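Long-range contacts in N-terminal acetyltransferase B complex subunit MDM20 (Candida albicans, PDB 5K04), which serves as the non-catalytic subunit of the NatB complex, which acetylates protein N-termini, and probably acts as the scaffold for its catalytic partner: residues K263-L268 with I288-N293; E267-L272 with L281-L286; T574-L579 with N598-N603; R592-F597 with L616-L621. One frame throughout, in Å; residues are numbered along the deposited sequence.

Contact 1 (K263-L268 with I288-N293); sequences KSFEEL and ILYSRN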
loop_
_atom_site.group_PDB
_atom_site.type_symbol
_atom_site.label_atom_id
_atom_site.label_comp_id
_atom_site.label_asym_id
_atom_site.label_seq_id
_atom_site.Cartn_x
_atom_site.Cartn_y
_atom_site.Cartn_z
ATOM N N LYS A 263 -1.020 17.080 42.137
ATOM C CA LYS A 263 0.368 16.778 42.457
ATOM C C LYS A 263 1.262 17.949 42.082
ATOM O O LYS A 263 1.034 18.629 41.078
ATOM C CB LYS A 263 0.828 15.515 41.729
ATOM C CG LYS A 263 0.018 14.278 42.065
ATOM C CD LYS A 263 0.425 13.680 43.399
ATOM C CE LYS A 263 -0.296 12.358 43.640
ATOM N NZ LYS A 263 0.321 11.593 44.756
ATOM N N SER A 264 2.287 18.186 42.899
ATOM C CA SER A 264 3.242 19.241 42.591
ATOM C C SER A 264 4.201 18.801 41.487
ATOM O O SER A 264 4.363 17.612 41.199
ATOM C CB SER A 264 4.036 19.638 43.835
ATOM O OG SER A 264 4.809 18.550 44.298
ATOM N N PHE A 265 4.840 19.794 40.860
ATOM C CA PHE A 265 5.899 19.503 39.901
ATOM C C PHE A 265 6.974 18.633 40.539
ATOM O O PHE A 265 7.377 17.607 39.979
ATOM C CB PHE A 265 6.497 20.811 39.372
ATOM C CG PHE A 265 7.750 20.623 38.560
ATOM C CD1 PHE A 265 7.679 20.379 37.197
ATOM C CD2 PHE A 265 9.003 20.697 39.157
ATOM C CE1 PHE A 265 8.834 20.210 36.441
ATOM C CE2 PHE A 265 10.159 20.522 38.408
ATOM C CZ PHE A 265 10.071 20.275 37.048
ATOM N N GLU A 266 7.427 19.024 41.735
ATOM C CA GLU A 266 8.478 18.290 42.434
ATOM C C GLU A 266 8.059 16.849 42.720
ATOM O O GLU A 266 8.879 15.928 42.622
ATOM C CB GLU A 266 8.840 19.008 43.741
ATOM C CG GLU A 266 9.521 20.373 43.571
ATOM C CD GLU A 266 8.568 21.479 43.129
ATOM O OE1 GLU A 266 7.340 21.296 43.241
ATOM O OE2 GLU A 266 9.052 22.539 42.669
ATOM N N GLU A 267 6.796 16.644 43.115
ATOM C CA GLU A 267 6.310 15.293 43.381
ATOM C C GLU A 267 6.472 14.401 42.156
ATOM O O GLU A 267 6.871 13.237 42.276
ATOM C CB GLU A 267 4.845 15.343 43.812
ATOM C CG GLU A 267 4.567 14.749 45.175
ATOM C CD GLU A 267 3.128 14.952 45.606
ATOM O OE1 GLU A 267 2.442 13.939 45.867
ATOM O OE2 GLU A 267 2.683 16.119 45.672
ATOM N N LEU A 268 6.175 14.933 40.968
ATOM C CA LEU A 268 6.308 14.143 39.748
ATOM C C LEU A 268 7.776 13.944 39.382
ATOM O O LEU A 268 8.224 12.812 39.168
ATOM C CB LEU A 268 5.534 14.816 38.608
ATOM C CG LEU A 268 4.008 14.834 38.800
ATOM C CD1 LEU A 268 3.286 15.418 37.595
ATOM C CD2 LEU A 268 3.487 13.433 39.093
ATOM N N ILE A 288 6.472 22.121 30.223
ATOM C CA ILE A 288 5.354 22.730 29.511
ATOM C C ILE A 288 4.078 22.632 30.341
ATOM O O ILE A 288 3.332 23.607 30.485
ATOM C CB ILE A 288 5.196 22.060 28.133
ATOM C CG1 ILE A 288 6.371 22.434 27.231
ATOM C CG2 ILE A 288 3.856 22.406 27.490
ATOM C CD1 ILE A 288 6.451 21.613 25.954
ATOM N N LEU A 289 3.824 21.450 30.909
ATOM C CA LEU A 289 2.596 21.196 31.657
ATOM C C LEU A 289 2.471 22.090 32.886
ATOM O O LEU A 289 1.354 22.402 33.315
ATOM C CB LEU A 289 2.551 19.725 32.071
ATOM C CG LEU A 289 1.288 19.241 32.772
ATOM C CD1 LEU A 289 0.097 19.425 31.850
ATOM C CD2 LEU A 289 1.440 17.778 33.176
ATOM N N TYR A 290 3.597 22.503 33.470
ATOM C CA TYR A 290 3.600 23.339 34.663
ATOM C C TYR A 290 4.053 24.757 34.353
ATOM O O TYR A 290 4.495 25.476 35.255
ATOM C CB TYR A 290 4.470 22.710 35.758
ATOM C CG TYR A 290 3.756 21.599 36.520
ATOM C CD1 TYR A 290 3.638 20.318 35.979
ATOM C CD2 TYR A 290 3.188 21.835 37.772
ATOM C CE1 TYR A 290 2.976 19.303 36.662
ATOM C CE2 TYR A 290 2.531 20.821 38.466
ATOM C CZ TYR A 290 2.423 19.558 37.905
ATOM O OH TYR A 290 1.767 18.555 38.587
ATOM N N SER A 291 3.956 25.163 33.085
ATOM C CA SER A 291 4.247 26.535 32.660
ATOM C C SER A 291 5.625 27.005 33.140
ATOM O O SER A 291 5.804 28.142 33.579
ATOM C CB SER A 291 3.136 27.480 33.121
ATOM O OG SER A 291 1.880 27.015 32.630
ATOM N N ARG A 292 6.613 26.118 33.029
ATOM C CA ARG A 292 7.996 26.379 33.394
ATOM C C ARG A 292 8.864 26.523 32.141
ATOM O O ARG A 292 8.422 26.294 31.010
ATOM C CB ARG A 292 8.538 25.264 34.287
ATOM C CG ARG A 292 7.823 25.093 35.602
ATOM C CD ARG A 292 8.230 23.770 36.241
ATOM N NE ARG A 292 9.625 23.749 36.681
ATOM C CZ ARG A 292 10.008 23.884 37.948
ATOM N NH1 ARG A 292 9.098 24.045 38.906
ATOM N NH2 ARG A 292 11.298 23.855 38.264
ATOM N N ASN A 293 10.130 26.884 32.363
ATOM C CA ASN A 293 11.060 27.140 31.275
ATOM C C ASN A 293 11.603 25.842 30.683
ATOM O O ASN A 293 12.089 24.966 31.403
ATOM C CB ASN A 293 12.209 28.011 31.763
ATOM C CG ASN A 293 13.388 27.973 30.827
ATOM O OD1 ASN A 293 14.413 27.354 31.123
ATOM N ND2 ASN A 293 13.241 28.613 29.673
#
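F265 meets Y290 and R292 at the start of helix 265-269. The guanidinium of R292 lies flat over one face of the F265 ring, with the planes 4° apart and CZ 3.6 Å from the ring centroid. This is a cation-pi stack. CD of R292 rests over the same ring as a CH-pi contact. A bend at chi3 (68°) turns the end of the R292 chain so that both fit. F265 also turns its edge toward the face of Y290 in a T-shaped pair, with centroids 5.9 Å apart. Its CB sits over that face, 4.0 Å from the Y290 centroid. At the far end of the tyrosine, OH donates to K263 O at 2.6 Å, from above the carbonyl plane. CD1 of L268 packs 3.6 Å from the same hydroxyl oxygen, Y290 OH. E266 OE2 lies 4.1 Å from R292 NH1, too far for a salt bridge, though the opposite charges may still attract.

Helix-end motifs frame both segments. S264 and E267 form a capping box: E267 N donates to S264 OG at 3.0 Å, and S264 N gives only a weak bond back to E267 OE2. Helix 277-289 ends in a Schellman motif with S291 at the C-prime position. The contact lies at the surface. L268 and L289 touch helix 248-260, whose K259 makes a cation-pi contact with Y290, and F265 also packs on L286 of helix 277-289.

Contact 2 (E267-L272 with L281-L286); sequences ELDQKL and LLKIEL
L272 and L286 carry most of the apolar packing between segment 267-272 and helix 277-289. CD1 of L272 lies 4.1 Å from CD2 of L286, and the two side chains run obliquely to each other. CD2 of L272 meets CD2 of L282 at 4.0 Å, nearly at a right angle. The other methyl of L286, CD1, touches CD1 of L268 at 3.8 Å. L286 thus spans two leucines of the opposing segment with its two branches. A type I turn from D269 to L272 follows on and places L272 in this layer. The two helices belong to the helical array of a TPR-clan family. W251 of helix 248-260 touches both L272 and L282.

The polar side is less well defined. K283 extends past L272 to D269, but the exact place of its NZ is unsure. D269 and K283 form a salt bridge, but the modelled oxygen and nitrogen are too close, so its detail is doubtful. D269 and K283 are both partly exposed.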
loop_
_atom_site.group_PDB
_atom_site.type_symbol
_atom_site.label_atom_id
_atom_site.label_comp_id
_atom_site.label_asym_id
_atom_site.label_seq_id
_atom_site.Cartn_x
_atom_site.Cartn_y
_atom_site.Cartn_z
ATOM N N GLU A 267 6.796 16.644 43.115
ATOM C CA GLU A 267 6.310 15.293 43.381
ATOM C C GLU A 267 6.472 14.401 42.156
ATOM O O GLU A 267 6.871 13.237 42.276
ATOM C CB GLU A 267 4.845 15.343 43.812
ATOM C CG GLU A 267 4.567 14.749 45.175
ATOM C CD GLU A 267 3.128 14.952 45.606
ATOM O OE1 GLU A 267 2.442 13.939 45.867
ATOM O OE2 GLU A 267 2.683 16.119 45.672
ATOM N N LEU A 268 6.175 14.933 40.968
ATOM C CA LEU A 268 6.308 14.143 39.748
ATOM C C LEU A 268 7.776 13.944 39.382
ATOM O O LEU A 268 8.224 12.812 39.168
ATOM C CB LEU A 268 5.534 14.816 38.608
ATOM C CG LEU A 268 4.008 14.834 38.800
ATOM C CD1 LEU A 268 3.286 15.418 37.595
ATOM C CD2 LEU A 268 3.487 13.433 39.093
ATOM N N ASP A 269 8.542 15.037 39.355
ATOM C CA ASP A 269 9.935 15.005 38.909
ATOM C C ASP A 269 10.807 14.106 39.785
ATOM O O ASP A 269 11.756 13.494 39.287
ATOM C CB ASP A 269 10.481 16.437 38.879
ATOM C CG ASP A 269 11.909 16.526 38.338
ATOM O OD1 ASP A 269 12.145 16.181 37.167
ATOM O OD2 ASP A 269 12.796 16.989 39.087
ATOM N N GLN A 270 10.501 14.001 41.083
ATOM C CA GLN A 270 11.304 13.158 41.967
ATOM C C GLN A 270 11.193 11.681 41.599
ATOM O O GLN A 270 12.098 10.900 41.908
ATOM C CB GLN A 270 10.888 13.376 43.430
ATOM C CG GLN A 270 11.369 14.705 44.024
ATOM C CD GLN A 270 10.702 15.054 45.352
ATOM O OE1 GLN A 270 9.694 14.454 45.739
ATOM N NE2 GLN A 270 11.273 16.030 46.059
ATOM N N LYS A 271 10.101 11.277 40.945
ATOM C CA LYS A 271 9.975 9.914 40.436
ATOM C C LYS A 271 10.648 9.718 39.079
ATOM O O LYS A 271 10.648 8.597 38.561
ATOM C CB LYS A 271 8.495 9.513 40.347
ATOM C CG LYS A 271 7.857 9.172 41.694
ATOM C CD LYS A 271 6.558 8.390 41.515
ATOM C CE LYS A 271 6.148 7.662 42.790
ATOM N NZ LYS A 271 5.919 8.597 43.939
ATOM N N LEU A 272 11.236 10.768 38.508
ATOM C CA LEU A 272 11.857 10.692 37.187
ATOM C C LEU A 272 13.378 10.630 37.339
ATOM O O LEU A 272 14.107 11.572 37.039
ATOM C CB LEU A 272 11.414 11.882 36.337
ATOM C CG LEU A 272 9.899 11.985 36.117
ATOM C CD1 LEU A 272 9.538 13.209 35.300
ATOM C CD2 LEU A 272 9.361 10.733 35.443
ATOM N N LEU A 281 12.686 13.229 27.456
ATOM C CA LEU A 281 11.702 14.020 26.725
ATOM C C LEU A 281 10.543 14.412 27.627
ATOM O O LEU A 281 9.992 15.512 27.495
ATOM C CB LEU A 281 11.186 13.242 25.510
ATOM C CG LEU A 281 12.159 13.085 24.342
ATOM C CD1 LEU A 281 11.545 12.274 23.222
ATOM C CD2 LEU A 281 12.614 14.436 23.821
ATOM N N LEU A 282 10.162 13.524 28.548
ATOM C CA LEU A 282 9.025 13.811 29.417
ATOM C C LEU A 282 9.283 15.041 30.268
ATOM O O LEU A 282 8.363 15.822 30.532
ATOM C CB LEU A 282 8.730 12.614 30.312
ATOM C CG LEU A 282 7.433 12.723 31.108
ATOM C CD1 LEU A 282 6.241 12.664 30.160
ATOM C CD2 LEU A 282 7.360 11.612 32.151
ATOM N N LYS A 283 10.540 15.230 30.698
ATOM C CA LYS A 283 10.902 16.389 31.512
ATOM C C LYS A 283 10.619 17.688 30.773
ATOM O O LYS A 283 10.223 18.684 31.393
ATOM C CB LYS A 283 12.372 16.300 31.914
ATOM C CG LYS A 283 12.616 15.323 33.043
ATOM C CD LYS A 283 14.062 15.320 33.488
ATOM C CE LYS A 283 14.279 14.376 34.676
ATOM N NZ LYS A 283 13.687 14.864 35.969
ATOM N N ILE A 284 10.787 17.679 29.446
ATOM C CA ILE A 284 10.345 18.798 28.620
ATOM C C ILE A 284 8.832 18.919 28.669
ATOM O O ILE A 284 8.282 20.013 28.842
ATOM C CB ILE A 284 10.830 18.626 27.171
ATOM C CG1 ILE A 284 12.327 18.299 27.147
ATOM C CG2 ILE A 284 10.536 19.894 26.389
ATOM C CD1 ILE A 284 12.875 18.032 25.769
ATOM N N GLU A 285 8.140 17.794 28.490
ATOM C CA GLU A 285 6.681 17.793 28.542
ATOM C C GLU A 285 6.178 18.216 29.920
ATOM O O GLU A 285 5.094 18.799 30.038
ATOM C CB GLU A 285 6.160 16.404 28.173
ATOM C CG GLU A 285 4.840 16.407 27.400
ATOM C CD GLU A 285 5.008 16.627 25.910
ATOM O OE1 GLU A 285 5.975 16.086 25.329
ATOM O OE2 GLU A 285 4.164 17.341 25.321
ATOM N N LEU A 286 6.963 17.956 30.968
ATOM C CA LEU A 286 6.529 18.303 32.315
ATOM C C LEU A 286 6.743 19.785 32.588
ATOM O O LEU A 286 5.936 20.404 33.287
ATOM C CB LEU A 286 7.259 17.437 33.345
ATOM C CG LEU A 286 6.882 17.645 34.821
ATOM C CD1 LEU A 286 5.461 17.182 35.094
ATOM C CD2 LEU A 286 7.879 16.959 35.763
#

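Contact 3 (T574-L579 with N598-N603); sequences TKLKLL and NKITSN
Two neighbouring helices of the all-helical fold, 571-584 and 591-601, meet here through aliphatic side chains. I600 is the centre of the contact, and its two branches have different partners. CG2 lies against L576, 3.7 Å from its CD2, where the two side chains lie side by side, pointing opposite ways. CD1 has two neighbours. L579 reaches it tip to tip, CD1 to CD1 of I600, at 3.6 Å. K575 crosses it at about a right angle, with its CD 3.5 Å from CD1 of I600. K575 therefore offers its aliphatic chain to this surface, while its NZ bonds to S544 O.

T601 adds a methyl beside I600. Its CG2 sits 4.0 Å from CD1 of L576. With chi1 at 60°, OG1 of T601 lies between the backbone N and the carbonyl carbon, where it can donate to N598 O at 3.1 Å, and CG2 is left to meet L576. The same carbonyl also accepts from S602 OG at 2.6 Å and from S602 N. Three donors thus converge on N598 O near the end of the helix. N603 ND2 donates to K599 O at 3.0 Å, in the carbonyl plane.

Helix 608-625 packs alongside, with Y614 touching L576 and T601. Helix 506-521 meets T574, K577 and L578 of helix 571-584, and V543 of a loop lies on L579.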
loop_
_atom_site.group_PDB
_atom_site.type_symbol
_atom_site.label_atom_id
_atom_site.label_comp_id
_atom_site.label_asym_id
_atom_site.label_seq_id
_atom_site.Cartn_x
_atom_site.Cartn_y
_atom_site.Cartn_z
ATOM N N THR A 574 -4.312 6.935 -17.169
ATOM C CA THR A 574 -4.442 5.521 -16.823
ATOM C C THR A 574 -5.876 5.045 -16.991
ATOM O O THR A 574 -6.130 4.022 -17.629
ATOM C CB THR A 574 -3.977 5.312 -15.381
ATOM O OG1 THR A 574 -2.599 5.677 -15.282
ATOM C CG2 THR A 574 -4.156 3.872 -14.938
ATOM N N LYS A 575 -6.837 5.799 -16.443
ATOM C CA LYS A 575 -8.233 5.406 -16.602
ATOM C C LYS A 575 -8.652 5.421 -18.069
ATOM O O LYS A 575 -9.357 4.515 -18.534
ATOM C CB LYS A 575 -9.134 6.325 -15.777
ATOM C CG LYS A 575 -10.617 5.969 -15.940
ATOM C CD LYS A 575 -11.520 6.794 -15.033
ATOM C CE LYS A 575 -11.334 6.421 -13.569
ATOM N NZ LYS A 575 -12.415 6.993 -12.712
ATOM N N LEU A 576 -8.206 6.436 -18.820
ATOM C CA LEU A 576 -8.614 6.570 -20.211
ATOM C C LEU A 576 -8.012 5.472 -21.069
ATOM O O LEU A 576 -8.663 4.979 -22.001
ATOM C CB LEU A 576 -8.218 7.948 -20.737
ATOM C CG LEU A 576 -9.027 9.118 -20.171
ATOM C CD1 LEU A 576 -8.387 10.465 -20.555
ATOM C CD2 LEU A 576 -10.457 9.025 -20.670
ATOM N N LYS A 577 -6.761 5.095 -20.782
ATOM C CA LYS A 577 -6.142 3.978 -21.483
ATOM C C LYS A 577 -6.988 2.727 -21.334
ATOM O O LYS A 577 -7.237 2.012 -22.309
ATOM C CB LYS A 577 -4.727 3.733 -20.954
ATOM C CG LYS A 577 -3.728 4.842 -21.285
ATOM C CD LYS A 577 -3.639 5.118 -22.779
ATOM C CE LYS A 577 -2.470 6.049 -23.107
ATOM N NZ LYS A 577 -1.101 5.452 -22.842
ATOM N N LEU A 578 -7.459 2.460 -20.109
ATOM C CA LEU A 578 -8.253 1.261 -19.863
ATOM C C LEU A 578 -9.607 1.352 -20.556
ATOM O O LEU A 578 -10.107 0.353 -21.084
ATOM C CB LEU A 578 -8.412 1.044 -18.361
ATOM C CG LEU A 578 -7.072 0.887 -17.635
ATOM C CD1 LEU A 578 -7.296 0.567 -16.170
ATOM C CD2 LEU A 578 -6.225 -0.190 -18.290
ATOM N N LEU A 579 -10.200 2.546 -20.590
ATOM C CA LEU A 579 -11.401 2.746 -21.397
ATOM C C LEU A 579 -11.118 2.472 -22.865
ATOM O O LEU A 579 -11.868 1.734 -23.524
ATOM C CB LEU A 579 -11.933 4.160 -21.209
ATOM C CG LEU A 579 -12.368 4.442 -19.768
ATOM C CD1 LEU A 579 -12.875 5.865 -19.613
ATOM C CD2 LEU A 579 -13.444 3.460 -19.366
ATOM N N ASN A 598 -15.830 10.589 -22.583
ATOM C CA ASN A 598 -15.962 11.994 -22.945
ATOM C C ASN A 598 -16.186 12.887 -21.722
ATOM O O ASN A 598 -15.740 14.040 -21.710
ATOM C CB ASN A 598 -17.093 12.132 -23.963
ATOM C CG ASN A 598 -17.273 13.541 -24.440
ATOM O OD1 ASN A 598 -16.359 14.150 -24.992
ATOM N ND2 ASN A 598 -18.464 14.071 -24.233
ATOM N N LYS A 599 -16.862 12.371 -20.685
ATOM C CA LYS A 599 -16.988 13.108 -19.431
ATOM C C LYS A 599 -15.628 13.298 -18.761
ATOM O O LYS A 599 -15.344 14.360 -18.198
ATOM C CB LYS A 599 -17.950 12.371 -18.495
ATOM C CG LYS A 599 -18.489 13.231 -17.350
ATOM C CD LYS A 599 -19.470 12.459 -16.476
ATOM C CE LYS A 599 -20.503 13.390 -15.839
ATOM N NZ LYS A 599 -19.880 14.510 -15.073
ATOM N N ILE A 600 -14.775 12.276 -18.827
ATOM C CA ILE A 600 -13.460 12.335 -18.203
ATOM C C ILE A 600 -12.541 13.305 -18.943
ATOM O O ILE A 600 -11.852 14.118 -18.316
ATOM C CB ILE A 600 -12.863 10.923 -18.130
ATOM C CG1 ILE A 600 -13.736 10.059 -17.214
ATOM C CG2 ILE A 600 -11.428 10.969 -17.648
ATOM C CD1 ILE A 600 -13.460 8.591 -17.336
ATOM N N THR A 601 -12.506 13.230 -20.287
ATOM C CA THR A 601 -11.690 14.177 -21.052
ATOM C C THR A 601 -12.184 15.608 -20.877
ATOM O O THR A 601 -11.395 16.550 -20.963
ATOM C CB THR A 601 -11.669 13.826 -22.550
ATOM O OG1 THR A 601 -13.002 13.844 -23.081
ATOM C CG2 THR A 601 -11.049 12.475 -22.779
ATOM N N SER A 602 -13.481 15.792 -20.640
ATOM C CA SER A 602 -14.015 17.136 -20.436
ATOM C C SER A 602 -13.461 17.808 -19.180
ATOM O O SER A 602 -13.547 19.032 -19.060
ATOM C CB SER A 602 -15.539 17.075 -20.367
ATOM O OG SER A 602 -16.082 16.582 -21.580
ATOM N N ASN A 603 -12.880 17.044 -18.248
ATOM C CA ASN A 603 -12.440 17.584 -16.961
ATOM C C ASN A 603 -11.040 17.100 -16.589
ATOM O O ASN A 603 -10.725 16.964 -15.403
ATOM C CB ASN A 603 -13.427 17.207 -15.856
ATOM C CG ASN A 603 -14.838 17.732 -16.118
ATOM O OD1 ASN A 603 -15.138 18.906 -15.875
ATOM N ND2 ASN A 603 -15.711 16.856 -16.617
#

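Contact 4 (R592-F597 with L616-L621); sequences RLLKVF and LYFNLL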
loop_
_atom_site.group_PDB
_atom_site.type_symbol
_atom_site.label_atom_id
_atom_site.label_comp_id
_atom_site.label_asym_id
_atom_site.label_seq_id
_atom_site.Cartn_x
_atom_site.Cartn_y
_atom_site.Cartn_z
ATOM N N ARG A 592 -22.043 3.643 -24.016
ATOM C CA ARG A 592 -21.929 3.893 -22.583
ATOM C C ARG A 592 -20.478 4.150 -22.174
ATOM O O ARG A 592 -20.199 5.030 -21.351
ATOM C CB ARG A 592 -22.522 2.698 -21.833
ATOM C CG ARG A 592 -22.395 2.685 -20.312
ATOM C CD ARG A 592 -22.706 1.276 -19.780
ATOM N NE ARG A 592 -21.679 0.296 -20.152
ATOM C CZ ARG A 592 -21.758 -0.563 -21.173
ATOM N NH1 ARG A 592 -22.836 -0.588 -21.955
ATOM N NH2 ARG A 592 -20.753 -1.406 -21.417
ATOM N N LEU A 593 -19.538 3.388 -22.732
ATOM C CA LEU A 593 -18.135 3.594 -22.385
ATOM C C LEU A 593 -17.592 4.891 -22.977
ATOM O O LEU A 593 -16.756 5.555 -22.361
ATOM C CB LEU A 593 -17.310 2.403 -22.856
ATOM C CG LEU A 593 -17.596 1.094 -22.133
ATOM C CD1 LEU A 593 -16.719 -0.008 -22.714
ATOM C CD2 LEU A 593 -17.376 1.263 -20.637
ATOM N N LEU A 594 -18.061 5.266 -24.172
ATOM C CA LEU A 594 -17.624 6.511 -24.792
ATOM C C LEU A 594 -18.165 7.727 -24.054
ATOM O O LEU A 594 -17.512 8.774 -24.026
ATOM C CB LEU A 594 -18.054 6.526 -26.254
ATOM C CG LEU A 594 -17.103 5.738 -27.156
ATOM C CD1 LEU A 594 -17.686 5.618 -28.525
ATOM C CD2 LEU A 594 -15.717 6.405 -27.212
ATOM N N LYS A 595 -19.349 7.608 -23.456
ATOM C CA LYS A 595 -19.872 8.687 -22.631
ATOM C C LYS A 595 -19.008 8.896 -21.393
ATOM O O LYS A 595 -18.697 10.036 -21.028
ATOM C CB LYS A 595 -21.322 8.390 -22.249
ATOM C CG LYS A 595 -22.299 8.542 -23.418
ATOM C CD LYS A 595 -23.684 8.039 -23.036
ATOM C CE LYS A 595 -24.591 7.941 -24.247
ATOM N NZ LYS A 595 -25.934 7.414 -23.864
ATOM N N VAL A 596 -18.599 7.808 -20.742
ATOM C CA VAL A 596 -17.658 7.933 -19.633
ATOM C C VAL A 596 -16.361 8.569 -20.119
ATOM O O VAL A 596 -15.834 9.501 -19.499
ATOM C CB VAL A 596 -17.419 6.557 -18.984
ATOM C CG1 VAL A 596 -16.345 6.644 -17.933
ATOM C CG2 VAL A 596 -18.715 6.032 -18.374
ATOM N N PHE A 597 -15.849 8.089 -21.257
ATOM C CA PHE A 597 -14.619 8.623 -21.838
ATOM C C PHE A 597 -14.717 10.131 -22.023
ATOM O O PHE A 597 -13.804 10.883 -21.664
ATOM C CB PHE A 597 -14.356 7.932 -23.183
ATOM C CG PHE A 597 -12.980 8.191 -23.759
ATOM C CD1 PHE A 597 -12.682 9.386 -24.397
ATOM C CD2 PHE A 597 -12.002 7.229 -23.677
ATOM C CE1 PHE A 597 -11.420 9.613 -24.930
ATOM C CE2 PHE A 597 -10.737 7.448 -24.202
ATOM C CZ PHE A 597 -10.449 8.645 -24.827
ATOM N N LEU A 616 -8.179 12.616 -30.395
ATOM C CA LEU A 616 -7.910 11.680 -31.483
ATOM C C LEU A 616 -8.467 10.299 -31.157
ATOM O O LEU A 616 -9.197 9.713 -31.961
ATOM C CB LEU A 616 -6.405 11.605 -31.761
ATOM C CG LEU A 616 -5.724 12.865 -32.346
ATOM C CD1 LEU A 616 -4.251 12.619 -32.661
ATOM C CD2 LEU A 616 -6.456 13.396 -33.575
ATOM N N TYR A 617 -8.169 9.786 -29.955
ATOM C CA TYR A 617 -8.703 8.488 -29.550
ATOM C C TYR A 617 -10.227 8.477 -29.623
ATOM O O TYR A 617 -10.826 7.587 -30.236
ATOM C CB TYR A 617 -8.240 8.126 -28.144
ATOM C CG TYR A 617 -6.978 7.274 -28.066
ATOM C CD1 TYR A 617 -6.918 6.005 -28.644
ATOM C CD2 TYR A 617 -5.866 7.719 -27.359
ATOM C CE1 TYR A 617 -5.769 5.210 -28.535
ATOM C CE2 TYR A 617 -4.720 6.938 -27.242
ATOM C CZ TYR A 617 -4.669 5.690 -27.837
ATOM O OH TYR A 617 -3.517 4.946 -27.731
ATOM N N PHE A 618 -10.867 9.490 -29.043
ATOM C CA PHE A 618 -12.324 9.516 -28.996
ATOM C C PHE A 618 -12.921 9.462 -30.400
ATOM O O PHE A 618 -13.844 8.684 -30.666
ATOM C CB PHE A 618 -12.803 10.764 -28.242
ATOM C CG PHE A 618 -14.307 10.922 -28.219
ATOM C CD1 PHE A 618 -15.082 10.232 -27.293
ATOM C CD2 PHE A 618 -14.946 11.738 -29.139
ATOM C CE1 PHE A 618 -16.468 10.365 -27.267
ATOM C CE2 PHE A 618 -16.329 11.880 -29.128
ATOM C CZ PHE A 618 -17.095 11.187 -28.181
ATOM N N ASN A 619 -12.401 10.286 -31.314
ATOM C CA ASN A 619 -12.897 10.279 -32.685
ATOM C C ASN A 619 -12.656 8.935 -33.349
ATOM O O ASN A 619 -13.482 8.468 -34.151
ATOM C CB ASN A 619 -12.228 11.402 -33.485
ATOM C CG ASN A 619 -12.706 12.781 -33.058
ATOM O OD1 ASN A 619 -13.094 12.985 -31.910
ATOM N ND2 ASN A 619 -12.718 13.717 -33.995
ATOM N N LEU A 620 -11.521 8.301 -33.032
ATOM C CA LEU A 620 -11.167 7.030 -33.650
ATOM C C LEU A 620 -12.126 5.932 -33.220
ATOM O O LEU A 620 -12.571 5.124 -34.045
ATOM C CB LEU A 620 -9.728 6.663 -33.284
ATOM C CG LEU A 620 -9.231 5.290 -33.749
ATOM C CD1 LEU A 620 -9.278 5.186 -35.278
ATOM C CD2 LEU A 620 -7.828 4.995 -33.214
ATOM N N LEU A 621 -12.466 5.900 -31.930
ATOM C CA LEU A 621 -13.313 4.844 -31.399
ATOM C C LEU A 621 -14.764 5.040 -31.810
ATOM O O LEU A 621 -15.460 4.067 -32.111
ATOM C CB LEU A 621 -13.170 4.803 -29.879
ATOM C CG LEU A 621 -11.723 4.587 -29.416
ATOM C CD1 LEU A 621 -11.567 4.893 -27.937
ATOM C CD2 LEU A 621 -11.276 3.161 -29.707
#
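F618, L594 and F597 have the most surface buried in this contact, and they interlock without polar bonds. F597 and F618 overlap lengthwise, each directed at the other's helix. CE1 of F597 lies 3.8 Å from CB of F618, and its CD1 meets CD1 of F618 at 3.9 Å. F618 has CG anti to the backbone N (chi1 176°), which sets its CD1 edge beside both L594 CD2 and F597 CD1. L594, three residues before F597, packs with CD2. This methyl touches CD1 of F618 at 3.9 Å and CB of L621 at 4.0 Å. The L594 backbone oxygen, O, faces the edge of the F618 ring at CE1, 3.8 Å away.

The segments form an antiparallel helix pair in the all-helical array, with axes 11.0 Å apart at closest approach and an angle of 165° between their directions. CZ of F597 also reaches CB of Y617 at 4.0 Å. The Y617 ring then leads away to helix 661-682, where it packs edge-to-face with F672. V580 of helix 571-584 touches both F597 and Y617.

The four contacts form two pairs on opposite sides of the chain's centre. Contacts 1 and 2 join the same helices, 265-269 and 277-289, and share E267 and L268. They touch where F265 packs on L286. Contact 1 is the surface part, built from stacking and a hydrogen bond; contact 2 is largely buried leucine packing with a less certain, partly exposed charged pair at one side. Contacts 3 and 4 share helix 591-601, which packs on 571-584 in one and on 608-625 in the other. Contact 3 is partly buried and aliphatic, whereas contact 4 is buried and more aromatic. F597 connects them through L576 and L579. Contacts 1 and 3 have centres about 60 Å apart.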